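Local coordinates for walker-Type ATPase (Pyrococcus abyssi, PDB 2QEN), which is of unknown function but binds ADP and magnesium and, as a Walker-type protein, probably hydrolyses ATP, at residues G128-A133 against P163-I168; V219-P224 against E248-G253; G294-S299 against D334-I339; L151-A156 against E187-G192. The protein carries 1 engineered substitution. One frame throughout, in Å; residues are numbered along the deposited sequence.

In the fold
Interactions 1 and 4 belong to the same nucleotide-binding half of the chain, their centres about 17 Å apart, and they touch: I167 CD1 of the sheet lies 3.7 Å from F155 CD1 of the crossover helix. Interaction 1 leads toward the nucleotide, for the side chain of A133 is about 11 Å from the bound magnesium and that of I168 about 11 Å from ADP. Interaction 2 lies in the helices that follow the sheet, the side chain of L250 about 13 Å from ADP. Interaction 3 sits apart in the C-terminal winged-helix region, its centre about 41 Å from that of interaction 1 and about 37 Å from that of interaction 2.

Interaction 1: residues G128-A133 against P163-I168; sequences GEFIVA and PNLKII
K166 bends at chi2 (-67°) and again near its end, whereas E129, with CG turned away from its backbone N (chi1 -153°), runs out extended, and the two chains cross. E129 CD rests 3.5 Å from K166 CG, and K166 NZ closes a salt bridge to E129 OE2 at 3.1 Å, arriving from above the carboxylate plane. The same ammonium donates to the carbonyl of L28, and a water links E129 OE2 to P163 O. With an alanine in place of E129 the carboxylate is gone, and the lysine would probably lose its charged partner and its bent chain become freer to turn. Beyond this pair the strands run parallel, joined by the crossover through helix 149-161 in the P-loop ATPase sheet. K166 bonds the facing strand through both backbone polar atoms: its N donates to F130 O and its O accepts from V132 N, each at 2.9 Å. N164 prolongs the pairing, its ND2 donating to G128 O from above the carbonyl plane. On one face F130 and L165 lie side by side, L165 CD1 at the ring edge 4.0 Å from F130 CD2, against helix 113-127. On the other, I131 CG2 meets I168 CD1 at 3.7 Å, near helix 44-54. Apolar residues thus fill the buried part of the pairing, while charged E129 and K166 sit at its partly exposed N-terminal end.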
loop_
_atom_site.group_PDB
_atom_site.type_symbol
_atom_site.label_atom_id
_atom_site.label_comp_id
_atom_site.label_asym_id
_atom_site.label_seq_id
_atom_site.Cartn_x
_atom_site.Cartn_y
_atom_site.Cartn_z
ATOM N N GLY A 128 -11.867 21.885 10.968
ATOM C CA GLY A 128 -12.730 21.597 9.827
ATOM C C GLY A 128 -12.870 20.097 9.687
ATOM O O GLY A 128 -13.988 19.567 9.659
ATOM N N GLU A 129 -11.717 19.425 9.679
ATOM C CA GLU A 129 -11.593 17.999 9.414
ATOM C C GLU A 129 -10.279 17.503 10.008
ATOM O O GLU A 129 -9.254 18.196 9.918
ATOM C CB GLU A 129 -11.495 17.807 7.902
ATOM C CG GLU A 129 -11.981 16.508 7.379
ATOM C CD GLU A 129 -12.411 16.638 5.946
ATOM O OE1 GLU A 129 -11.538 16.653 5.056
ATOM O OE2 GLU A 129 -13.637 16.724 5.706
ATOM N N PHE A 130 -10.308 16.302 10.585
ATOM C CA PHE A 130 -9.086 15.591 10.954
ATOM C C PHE A 130 -9.028 14.209 10.279
ATOM O O PHE A 130 -10.019 13.465 10.283
ATOM C CB PHE A 130 -8.933 15.493 12.480
ATOM C CG PHE A 130 -7.586 15.000 12.920
ATOM C CD1 PHE A 130 -6.530 15.876 13.068
ATOM C CD2 PHE A 130 -7.370 13.634 13.167
ATOM C CE1 PHE A 130 -5.272 15.410 13.456
ATOM C CE2 PHE A 130 -6.117 13.165 13.567
ATOM C CZ PHE A 130 -5.067 14.062 13.722
ATOM N N ILE A 131 -7.873 13.873 9.702
ATOM C CA ILE A 131 -7.706 12.591 9.017
ATOM C C ILE A 131 -6.942 11.552 9.852
ATOM O O ILE A 131 -5.867 11.831 10.385
ATOM C CB ILE A 131 -7.036 12.744 7.611
ATOM C CG1 ILE A 131 -7.829 13.721 6.724
ATOM C CG2 ILE A 131 -6.866 11.361 6.901
ATOM C CD1 ILE A 131 -6.950 14.472 5.707
ATOM N N VAL A 132 -7.515 10.353 9.956
ATOM C CA VAL A 132 -6.795 9.198 10.486
ATOM C C VAL A 132 -6.610 8.219 9.351
ATOM O O VAL A 132 -7.582 7.745 8.779
ATOM C CB VAL A 132 -7.536 8.497 11.662
ATOM C CG1 VAL A 132 -6.696 7.311 12.197
ATOM C CG2 VAL A 132 -7.825 9.483 12.765
ATOM N N ALA A 133 -5.353 7.953 8.999
ATOM C CA ALA A 133 -5.028 7.026 7.913
ATOM C C ALA A 133 -4.352 5.751 8.408
ATOM O O ALA A 133 -3.401 5.789 9.184
ATOM C CB ALA A 133 -4.180 7.707 6.865
ATOM N N PRO A 163 -18.566 13.395 12.285
ATOM C CA PRO A 163 -18.545 14.097 10.989
ATOM C C PRO A 163 -17.300 14.941 10.707
ATOM O O PRO A 163 -17.038 15.278 9.552
ATOM C CB PRO A 163 -19.789 15.002 11.050
ATOM C CG PRO A 163 -20.083 15.166 12.506
ATOM C CD PRO A 163 -19.656 13.889 13.163
ATOM N N ASN A 164 -16.532 15.285 11.730
ATOM C CA ASN A 164 -15.294 16.026 11.490
ATOM C C ASN A 164 -14.070 15.130 11.459
ATOM O O ASN A 164 -12.942 15.582 11.632
ATOM C CB ASN A 164 -15.159 17.134 12.521
ATOM C CG ASN A 164 -16.286 18.116 12.424
ATOM O OD1 ASN A 164 -17.342 17.923 13.020
ATOM N ND2 ASN A 164 -16.078 19.174 11.662
ATOM N N LEU A 165 -14.312 13.843 11.235
ATOM C CA LEU A 165 -13.253 12.873 11.214
ATOM C C LEU A 165 -13.345 12.063 9.921
ATOM O O LEU A 165 -14.417 11.564 9.570
ATOM C CB LEU A 165 -13.359 11.983 12.449
ATOM C CG LEU A 165 -12.131 11.175 12.860
ATOM C CD1 LEU A 165 -11.029 12.108 13.366
ATOM C CD2 LEU A 165 -12.532 10.154 13.935
ATOM N N LYS A 166 -12.228 11.979 9.200
ATOM C CA LYS A 166 -12.173 11.215 7.961
ATOM C C LYS A 166 -11.155 10.093 8.120
ATOM O O LYS A 166 -10.114 10.270 8.752
ATOM C CB LYS A 166 -11.813 12.114 6.768
ATOM C CG LYS A 166 -12.866 13.158 6.428
ATOM C CD LYS A 166 -14.167 12.514 5.906
ATOM C CE LYS A 166 -15.342 13.473 6.030
ATOM N NZ LYS A 166 -15.471 14.351 4.859
ATOM N N ILE A 167 -11.480 8.939 7.560
ATOM C CA ILE A 167 -10.640 7.756 7.684
ATOM C C ILE A 167 -10.250 7.317 6.263
ATOM O O ILE A 167 -11.097 7.269 5.369
ATOM C CB ILE A 167 -11.352 6.627 8.475
ATOM C CG1 ILE A 167 -11.529 7.015 9.950
ATOM C CG2 ILE A 167 -10.594 5.274 8.353
ATOM C CD1 ILE A 167 -12.295 5.982 10.745
ATOM N N ILE A 168 -8.954 7.098 6.063
ATOM C CA ILE A 168 -8.421 6.552 4.823
ATOM C C ILE A 168 -7.809 5.203 5.172
ATOM O O ILE A 168 -7.016 5.114 6.109
ATOM C CB ILE A 168 -7.332 7.472 4.208
ATOM C CG1 ILE A 168 -7.926 8.840 3.851
ATOM C CG2 ILE A 168 -6.696 6.819 2.939
ATOM C CD1 ILE A 168 -6.884 9.898 3.492
HETATM O O HOH W 1 -16.118 17.065 7.720
#

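Interaction 2: residues V219-P224 against E248-G253; sequences VNLDVP and EYLRNG
The ring of Y249 is met obliquely by V223 and L221, while one of its faces has G253 C 4.1 Å above the plane, offset toward the rim. F216 packs against it edge-to-face. The setting is the helical region that follows the P-loop sheet: V219-P224 connects helix 205-217 to helix 225-235, with P224 at the N-cap of the latter, and lies against the C-terminal end of helix 239-252. N220, with positive phi, is the C-prime residue of the Schellman motif that ends helix 205-217; V219, just before it, and L221 and V223 beyond it all point toward helix 239-252, while N220 and D222 are at the surface. Beta-branched V223 offers two methyls to the tyrosine: CG2 lies 3.8 Å from Y249 CE1, and CG1 lies 3.9 Å from Y249 OH. That hydroxyl also has a hydrogen bond to E227 OE1, which gives the buried phenol a polar partner. Tyrosine suits the place because its ring packs against methyl groups while its hydroxyl finds that polar partner. L250 serves the other half of the contact, running alongside L221 but pointing the other way, with L221 CD2 3.7 Å from L250 CD2. M1 and F3 also border L250, whose CD2 meets V219 CG2 tip to tip at 3.6 Å.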
loop_
_atom_site.group_PDB
_atom_site.type_symbol
_atom_site.label_atom_id
_atom_site.label_comp_id
_atom_site.label_asym_id
_atom_site.label_seq_id
_atom_site.Cartn_x
_atom_site.Cartn_y
_atom_site.Cartn_z
ATOM N N VAL A 219 20.281 16.324 -11.783
ATOM C CA VAL A 219 21.735 16.266 -11.553
ATOM C C VAL A 219 22.547 16.584 -12.814
ATOM O O VAL A 219 23.695 16.143 -12.948
ATOM C CB VAL A 219 22.191 14.894 -10.958
ATOM C CG1 VAL A 219 21.626 14.693 -9.537
ATOM C CG2 VAL A 219 21.798 13.743 -11.875
ATOM N N ASN A 220 21.940 17.336 -13.731
ATOM C CA ASN A 220 22.586 17.786 -14.978
ATOM C C ASN A 220 23.155 16.639 -15.838
ATOM O O ASN A 220 24.026 16.838 -16.688
ATOM C CB ASN A 220 23.636 18.880 -14.686
ATOM C CG ASN A 220 24.030 19.691 -15.933
ATOM O OD1 ASN A 220 23.573 19.418 -17.049
ATOM N ND2 ASN A 220 24.893 20.700 -15.739
ATOM N N LEU A 221 22.642 15.435 -15.608
ATOM C CA LEU A 221 23.027 14.267 -16.390
ATOM C C LEU A 221 22.113 14.124 -17.606
ATOM O O LEU A 221 20.888 14.272 -17.506
ATOM C CB LEU A 221 23.001 13.006 -15.521
ATOM C CG LEU A 221 23.771 11.749 -15.955
ATOM C CD1 LEU A 221 25.238 12.036 -16.237
ATOM C CD2 LEU A 221 23.645 10.690 -14.889
ATOM N N ASP A 222 22.741 13.894 -18.757
ATOM C CA ASP A 222 22.054 13.588 -20.010
ATOM C C ASP A 222 22.202 12.091 -20.279
ATOM O O ASP A 222 23.312 11.587 -20.424
ATOM C CB ASP A 222 22.643 14.409 -21.172
ATOM C CG ASP A 222 22.167 15.872 -21.175
ATOM O OD1 ASP A 222 20.938 16.118 -21.083
ATOM O OD2 ASP A 222 23.023 16.780 -21.282
ATOM N N VAL A 223 21.081 11.380 -20.290
ATOM C CA VAL A 223 21.082 9.943 -20.560
ATOM C C VAL A 223 20.459 9.701 -21.939
ATOM O O VAL A 223 19.362 10.210 -22.219
ATOM C CB VAL A 223 20.347 9.159 -19.453
ATOM C CG1 VAL A 223 20.235 7.677 -19.808
ATOM C CG2 VAL A 223 21.072 9.324 -18.121
ATOM N N PRO A 224 21.155 8.929 -22.805
ATOM C CA PRO A 224 20.646 8.726 -24.168
ATOM C C PRO A 224 19.204 8.219 -24.160
ATOM O O PRO A 224 18.806 7.471 -23.252
ATOM C CB PRO A 224 21.590 7.667 -24.750
ATOM C CG PRO A 224 22.848 7.789 -23.932
ATOM C CD PRO A 224 22.409 8.188 -22.562
ATOM N N GLU A 248 20.809 3.756 -8.949
ATOM C CA GLU A 248 21.893 2.862 -9.420
ATOM C C GLU A 248 22.630 3.416 -10.634
ATOM O O GLU A 248 23.833 3.244 -10.758
ATOM C CB GLU A 248 21.367 1.445 -9.704
ATOM C CG GLU A 248 20.972 0.641 -8.456
ATOM C CD GLU A 248 22.091 0.590 -7.413
ATOM O OE1 GLU A 248 23.274 0.644 -7.804
ATOM O OE2 GLU A 248 21.795 0.510 -6.193
ATOM N N TYR A 249 21.910 4.121 -11.504
ATOM C CA TYR A 249 22.530 4.754 -12.657
ATOM C C TYR A 249 23.458 5.889 -12.256
ATOM O O TYR A 249 24.546 5.994 -12.805
ATOM C CB TYR A 249 21.482 5.219 -13.695
ATOM C CG TYR A 249 22.065 5.422 -15.090
ATOM C CD1 TYR A 249 22.865 6.537 -15.384
ATOM C CD2 TYR A 249 21.804 4.521 -16.114
ATOM C CE1 TYR A 249 23.411 6.732 -16.669
ATOM C CE2 TYR A 249 22.329 4.712 -17.398
ATOM C CZ TYR A 249 23.132 5.822 -17.664
ATOM O OH TYR A 249 23.662 6.006 -18.923
ATOM N N LEU A 250 23.035 6.717 -11.293
ATOM C CA LEU A 250 23.860 7.815 -10.766
ATOM C C LEU A 250 25.138 7.299 -10.090
ATOM O O LEU A 250 26.192 7.931 -10.149
ATOM C CB LEU A 250 23.058 8.645 -9.744
ATOM C CG LEU A 250 21.889 9.511 -10.239
ATOM C CD1 LEU A 250 21.475 10.519 -9.166
ATOM C CD2 LEU A 250 22.227 10.232 -11.521
ATOM N N ARG A 251 25.025 6.148 -9.443
ATOM C CA ARG A 251 26.137 5.532 -8.757
ATOM C C ARG A 251 27.093 4.760 -9.695
ATOM O O ARG A 251 28.266 4.631 -9.398
ATOM C CB ARG A 251 25.582 4.626 -7.656
ATOM C CG ARG A 251 25.005 5.438 -6.503
ATOM C CD ARG A 251 24.280 4.583 -5.496
ATOM N NE ARG A 251 23.971 5.397 -4.328
ATOM C CZ ARG A 251 23.475 4.937 -3.186
ATOM N NH1 ARG A 251 23.210 3.655 -3.039
ATOM N NH2 ARG A 251 23.256 5.776 -2.188
ATOM N N ASN A 252 26.567 4.259 -10.818
ATOM C CA ASN A 252 27.300 3.330 -11.676
ATOM C C ASN A 252 27.609 3.826 -13.084
ATOM O O ASN A 252 28.545 3.331 -13.705
ATOM C CB ASN A 252 26.550 1.996 -11.745
ATOM C CG ASN A 252 26.598 1.258 -10.438
ATOM O OD1 ASN A 252 27.589 0.604 -10.140
ATOM N ND2 ASN A 252 25.542 1.400 -9.618
ATOM N N GLY A 253 26.797 4.763 -13.593
ATOM C CA GLY A 253 27.109 5.487 -14.841
ATOM C C GLY A 253 26.917 4.698 -16.124
ATOM O O GLY A 253 27.377 5.114 -17.192
#

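Interaction 3: residues G294-S299 against D334-I339; sequences GYNRWS and DNTYKI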
loop_
_atom_site.group_PDB
_atom_site.type_symbol
_atom_site.label_atom_id
_atom_site.label_comp_id
_atom_site.label_asym_id
_atom_site.label_seq_id
_atom_site.Cartn_x
_atom_site.Cartn_y
_atom_site.Cartn_z
ATOM N N GLY A 294 5.117 -18.122 -18.658
ATOM C CA GLY A 294 4.141 -18.212 -19.738
ATOM C C GLY A 294 3.102 -19.312 -19.632
ATOM O O GLY A 294 2.316 -19.508 -20.550
ATOM N N TYR A 295 3.098 -20.061 -18.537
ATOM C CA TYR A 295 1.998 -20.982 -18.281
ATOM C C TYR A 295 0.920 -20.171 -17.530
ATOM O O TYR A 295 0.875 -20.144 -16.322
ATOM C CB TYR A 295 2.472 -22.242 -17.539
ATOM C CG TYR A 295 3.637 -22.947 -18.220
ATOM C CD1 TYR A 295 3.414 -23.863 -19.231
ATOM C CD2 TYR A 295 4.959 -22.681 -17.857
ATOM C CE1 TYR A 295 4.455 -24.501 -19.866
ATOM C CE2 TYR A 295 6.036 -23.316 -18.511
ATOM C CZ TYR A 295 5.764 -24.227 -19.505
ATOM O OH TYR A 295 6.777 -24.883 -20.161
ATOM N N ASN A 296 0.072 -19.486 -18.299
ATOM C CA ASN A 296 -0.755 -18.391 -17.795
ATOM C C ASN A 296 -2.264 -18.603 -18.072
ATOM O O ASN A 296 -3.074 -17.661 -18.093
ATOM C CB ASN A 296 -0.255 -17.089 -18.424
ATOM C CG ASN A 296 -0.349 -17.110 -19.912
ATOM O OD1 ASN A 296 -0.853 -18.073 -20.487
ATOM N ND2 ASN A 296 0.113 -16.046 -20.560
ATOM N N ARG A 297 -2.613 -19.862 -18.298
ATOM C CA ARG A 297 -3.999 -20.304 -18.376
ATOM C C ARG A 297 -4.147 -21.523 -17.471
ATOM O O ARG A 297 -3.174 -22.238 -17.224
ATOM C CB ARG A 297 -4.396 -20.610 -19.825
ATOM C CG ARG A 297 -4.728 -19.341 -20.621
ATOM C CD ARG A 297 -4.618 -19.539 -22.132
ATOM N NE ARG A 297 -3.239 -19.328 -22.572
ATOM C CZ ARG A 297 -2.724 -18.152 -22.936
ATOM N NH1 ARG A 297 -3.479 -17.052 -22.943
ATOM N NH2 ARG A 297 -1.447 -18.082 -23.301
ATOM N N TRP A 298 -5.351 -21.719 -16.952
ATOM C CA TRP A 298 -5.664 -22.782 -16.005
ATOM C C TRP A 298 -5.019 -24.135 -16.302
ATOM O O TRP A 298 -4.271 -24.665 -15.476
ATOM C CB TRP A 298 -7.183 -22.949 -15.928
ATOM C CG TRP A 298 -7.658 -23.963 -14.937
ATOM C CD1 TRP A 298 -7.726 -25.331 -15.104
ATOM C CD2 TRP A 298 -8.175 -23.694 -13.628
ATOM N NE1 TRP A 298 -8.247 -25.917 -13.968
ATOM C CE2 TRP A 298 -8.531 -24.937 -13.051
ATOM C CE3 TRP A 298 -8.366 -22.518 -12.885
ATOM C CZ2 TRP A 298 -9.075 -25.040 -11.759
ATOM C CZ3 TRP A 298 -8.902 -22.623 -11.595
ATOM C CH2 TRP A 298 -9.242 -23.885 -11.046
ATOM N N SER A 299 -5.353 -24.715 -17.450
ATOM C CA SER A 299 -4.811 -26.035 -17.828
ATOM C C SER A 299 -3.305 -25.992 -18.040
ATOM O O SER A 299 -2.622 -26.982 -17.792
ATOM C CB SER A 299 -5.489 -26.580 -19.090
ATOM O OG SER A 299 -5.256 -25.705 -20.177
ATOM N N ASP A 334 -8.901 -11.136 -19.507
ATOM C CA ASP A 334 -9.145 -11.820 -20.787
ATOM C C ASP A 334 -8.840 -13.322 -20.707
ATOM O O ASP A 334 -8.173 -13.874 -21.594
ATOM C CB ASP A 334 -8.326 -11.173 -21.920
ATOM C CG ASP A 334 -9.051 -10.023 -22.588
ATOM O OD1 ASP A 334 -9.385 -9.036 -21.896
ATOM O OD2 ASP A 334 -9.277 -10.097 -23.818
ATOM N N ASN A 335 -9.314 -13.958 -19.633
ATOM C CA ASN A 335 -9.082 -15.374 -19.374
ATOM C C ASN A 335 -7.591 -15.779 -19.322
ATOM O O ASN A 335 -7.214 -16.891 -19.716
ATOM C CB ASN A 335 -9.854 -16.214 -20.403
ATOM C CG ASN A 335 -9.875 -17.692 -20.061
ATOM O OD1 ASN A 335 -10.056 -18.067 -18.899
ATOM N ND2 ASN A 335 -9.695 -18.541 -21.081
ATOM N N THR A 336 -6.759 -14.865 -18.820
ATOM C CA THR A 336 -5.318 -15.058 -18.737
ATOM C C THR A 336 -4.779 -14.476 -17.434
ATOM O O THR A 336 -5.176 -13.383 -17.025
ATOM C CB THR A 336 -4.611 -14.403 -19.950
ATOM O OG1 THR A 336 -5.013 -15.077 -21.153
ATOM C CG2 THR A 336 -3.118 -14.484 -19.824
ATOM N N TYR A 337 -3.895 -15.222 -16.783
ATOM C CA TYR A 337 -3.186 -14.739 -15.593
ATOM C C TYR A 337 -1.891 -14.018 -15.933
ATOM O O TYR A 337 -1.156 -14.417 -16.842
ATOM C CB TYR A 337 -2.906 -15.876 -14.611
ATOM C CG TYR A 337 -4.125 -16.691 -14.304
ATOM C CD1 TYR A 337 -5.087 -16.216 -13.418
ATOM C CD2 TYR A 337 -4.343 -17.923 -14.927
ATOM C CE1 TYR A 337 -6.213 -16.948 -13.136
ATOM C CE2 TYR A 337 -5.486 -18.673 -14.647
ATOM C CZ TYR A 337 -6.410 -18.178 -13.747
ATOM O OH TYR A 337 -7.548 -18.881 -13.450
ATOM N N LYS A 338 -1.637 -12.931 -15.221
ATOM C CA LYS A 338 -0.320 -12.291 -15.265
ATOM C C LYS A 338 0.163 -11.803 -13.914
ATOM O O LYS A 338 -0.628 -11.395 -13.057
ATOM C CB LYS A 338 -0.209 -11.166 -16.316
ATOM C CG LYS A 338 -1.460 -10.410 -16.644
ATOM C CD LYS A 338 -2.050 -10.926 -17.964
ATOM C CE LYS A 338 -3.468 -10.431 -18.187
ATOM N NZ LYS A 338 -3.945 -10.763 -19.572
ATOM N N ILE A 339 1.475 -11.849 -13.735
ATOM C CA ILE A 339 2.092 -11.221 -12.581
ATOM C C ILE A 339 1.752 -9.715 -12.641
ATOM O O ILE A 339 1.960 -9.054 -13.668
ATOM C CB ILE A 339 3.624 -11.470 -12.547
ATOM C CG1 ILE A 339 3.965 -12.961 -12.720
ATOM C CG2 ILE A 339 4.266 -10.875 -11.298
ATOM C CD1 ILE A 339 3.391 -13.917 -11.692
HETATM O O HOH W 2 0.759 -13.796 -18.512
HETATM O O HOH W 3 -7.631 -19.927 -17.834
#
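Y337 turns its ring edge to R297 CA and W298 N, where the chain enters helix 298-307. Y337 CE2 is 3.8 Å from W298 N, Y337 CD2 comes within 3.4 Å of N296 O, and Y337 OH ends 3.8 Å from W298 CE3, at the indole edge. The two side chains run side by side in the same direction. The arrangement is consistent with a winged helix-turn-helix domain: D334 and N335, both with positive phi, form the turn of the two-stranded hairpin, and strand 336-339 is its second arm. Y337 N donates to N296 O at 2.9 Å, a nearly straight bond (165°) that ties the hairpin to the approach to the helix. With CG set between its backbone N and carbonyl carbon (chi1 60°), the N296 side chain crosses that of T336 at a slant, N296 ND2 being 3.7 Å from T336 CG2. Asparagine suits this turn because its amide can also reach water: one molecule accepts from N296 ND2 and donates to Y337 O at 2.6 Å. A second water accepts from W298 N and donates to N335 OD1. Were a serine in place of Y337, the backbone bond could remain, but a gap would probably open beside W298 and the backbone of N296. R297, at the N-cap, stays exposed, with CG beside N335 O. Inward, W298 packs on L317, Y318 and L321 of helix 314-326, its NE1 bonded to E314, while Y337 continues to L321, to I291 of helix 282-292 and to E332 of the partner strand 330-333.

Interaction 4: residues L151-A156 against E187-G192; sequences LLALFA and ESPLYG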
loop_
_atom_site.group_PDB
_atom_site.type_symbol
_atom_site.label_atom_id
_atom_site.label_comp_id
_atom_site.label_asym_id
_atom_site.label_seq_id
_atom_site.Cartn_x
_atom_site.Cartn_y
_atom_site.Cartn_z
ATOM N N LEU A 151 -12.200 -3.045 15.291
ATOM C CA LEU A 151 -11.830 -1.935 14.385
ATOM C C LEU A 151 -12.939 -1.608 13.392
ATOM O O LEU A 151 -13.215 -0.446 13.140
ATOM C CB LEU A 151 -10.489 -2.167 13.674
ATOM C CG LEU A 151 -9.294 -1.720 14.517
ATOM C CD1 LEU A 151 -8.049 -2.409 14.066
ATOM C CD2 LEU A 151 -9.111 -0.193 14.489
ATOM N N LEU A 152 -13.597 -2.636 12.866
ATOM C CA LEU A 152 -14.771 -2.439 12.010
ATOM C C LEU A 152 -15.892 -1.692 12.744
ATOM O O LEU A 152 -16.502 -0.797 12.181
ATOM C CB LEU A 152 -15.281 -3.777 11.476
ATOM C CG LEU A 152 -14.288 -4.654 10.705
ATOM C CD1 LEU A 152 -14.922 -5.982 10.342
ATOM C CD2 LEU A 152 -13.730 -3.925 9.451
ATOM N N ALA A 153 -16.143 -2.068 14.002
ATOM C CA ALA A 153 -17.108 -1.388 14.852
ATOM C C ALA A 153 -16.711 0.073 15.097
ATOM O O ALA A 153 -17.546 0.972 14.992
ATOM C CB ALA A 153 -17.300 -2.147 16.173
ATOM N N LEU A 154 -15.440 0.307 15.407
ATOM C CA LEU A 154 -14.913 1.657 15.554
ATOM C C LEU A 154 -15.124 2.481 14.293
ATOM O O LEU A 154 -15.539 3.631 14.383
ATOM C CB LEU A 154 -13.418 1.624 15.923
ATOM C CG LEU A 154 -12.649 2.952 16.025
ATOM C CD1 LEU A 154 -13.123 3.843 17.197
ATOM C CD2 LEU A 154 -11.180 2.666 16.148
ATOM N N PHE A 155 -14.824 1.896 13.129
ATOM C CA PHE A 155 -15.015 2.568 11.831
ATOM C C PHE A 155 -16.496 2.908 11.539
ATOM O O PHE A 155 -16.791 3.948 10.950
ATOM C CB PHE A 155 -14.444 1.742 10.667
ATOM C CG PHE A 155 -12.950 1.502 10.728
ATOM C CD1 PHE A 155 -12.095 2.385 11.382
ATOM C CD2 PHE A 155 -12.394 0.386 10.084
ATOM C CE1 PHE A 155 -10.717 2.145 11.422
ATOM C CE2 PHE A 155 -11.019 0.147 10.103
ATOM C CZ PHE A 155 -10.179 1.015 10.762
ATOM N N ALA A 156 -17.405 2.017 11.924
ATOM C CA ALA A 156 -18.844 2.234 11.753
ATOM C C ALA A 156 -19.295 3.398 12.619
ATOM O O ALA A 156 -20.112 4.210 12.207
ATOM C CB ALA A 156 -19.616 0.985 12.126
ATOM N N GLU A 187 -23.223 -9.341 9.098
ATOM C CA GLU A 187 -22.537 -9.512 10.375
ATOM C C GLU A 187 -21.480 -8.425 10.613
ATOM O O GLU A 187 -21.166 -8.101 11.762
ATOM C CB GLU A 187 -21.922 -10.913 10.451
ATOM C CG GLU A 187 -22.962 -12.048 10.419
ATOM C CD GLU A 187 -23.837 -12.075 11.660
ATOM O OE1 GLU A 187 -23.294 -11.823 12.757
ATOM O OE2 GLU A 187 -25.058 -12.351 11.544
ATOM N N SER A 188 -20.953 -7.870 9.521
ATOM C CA SER A 188 -19.989 -6.769 9.556
ATOM C C SER A 188 -20.608 -5.484 10.099
ATOM O O SER A 188 -21.655 -5.041 9.606
ATOM C CB SER A 188 -19.424 -6.500 8.158
ATOM O OG SER A 188 -18.614 -5.325 8.135
ATOM N N PRO A 189 -19.965 -4.879 11.117
ATOM C CA PRO A 189 -20.415 -3.586 11.631
ATOM C C PRO A 189 -20.480 -2.502 10.550
ATOM O O PRO A 189 -21.262 -1.564 10.686
ATOM C CB PRO A 189 -19.360 -3.246 12.686
ATOM C CG PRO A 189 -18.861 -4.595 13.140
ATOM C CD PRO A 189 -18.803 -5.390 11.869
ATOM N N LEU A 190 -19.692 -2.650 9.482
ATOM C CA LEU A 190 -19.699 -1.694 8.381
ATOM C C LEU A 190 -20.752 -1.969 7.308
ATOM O O LEU A 190 -20.761 -1.311 6.270
ATOM C CB LEU A 190 -18.312 -1.623 7.734
ATOM C CG LEU A 190 -17.215 -0.840 8.454
ATOM C CD1 LEU A 190 -15.923 -0.906 7.652
ATOM C CD2 LEU A 190 -17.630 0.599 8.667
ATOM N N TYR A 191 -21.637 -2.933 7.547
ATOM C CA TYR A 191 -22.608 -3.340 6.532
ATOM C C TYR A 191 -23.426 -2.163 6.002
ATOM O O TYR A 191 -23.915 -1.341 6.777
ATOM C CB TYR A 191 -23.542 -4.436 7.058
ATOM C CG TYR A 191 -24.665 -4.765 6.103
ATOM C CD1 TYR A 191 -24.437 -5.555 4.972
ATOM C CD2 TYR A 191 -25.954 -4.276 6.322
ATOM C CE1 TYR A 191 -25.456 -5.847 4.089
ATOM C CE2 TYR A 191 -26.997 -4.577 5.443
ATOM C CZ TYR A 191 -26.740 -5.356 4.330
ATOM O OH TYR A 191 -27.764 -5.656 3.462
ATOM N N GLY A 192 -23.565 -2.101 4.677
ATOM C CA GLY A 192 -24.339 -1.045 4.016
ATOM C C GLY A 192 -23.656 0.316 3.931
ATOM O O GLY A 192 -24.197 1.247 3.335
#
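P189 reaches helix 149-161 with its whole ring, and each carbon finds its own footing. Its CB sits 3.6 Å from A153 CA, close enough because alanine has so little side chain to keep it off. P189 CG is next, 3.8 Å from A153 N, and P189 CD ends the walk 3.9 Å from L152 CB. The carbonyl turns to the next helical turn, where P189 O lies 3.4 Å from A156 CB. Two alanines one turn apart, A153 and A156, thus leave room on the helix for the compact, puckered ring. The stretch carrying the proline, S188-Y191, is a type I beta turn, and proline fits its second position, where phi is -56°. S188 OG accepts from L190 N at 3.2 Å, which makes an ST turn, and the same hydroxyl is hydrogen-bonded to L181 O, tying the turn to the end of helix 174-181. The helix it rests on is the crossover between strands 130-135 and 165-171 of the P-loop ATPase sheet. L190, at the third turn position, reaches back to that helix: its CG lies 3.8 Å from L152 O, and the side chains of L152 and L190 cross at about a right angle. The branches then part. L190 CD2 slips in beside the backbone, 3.6 Å from A156 N, and also meets F155 CB, while L190 CD1 comes to the edge of the F155 ring. F155 leads on to the sheet, packing against I167 and L169 and meeting F134 edge-to-face.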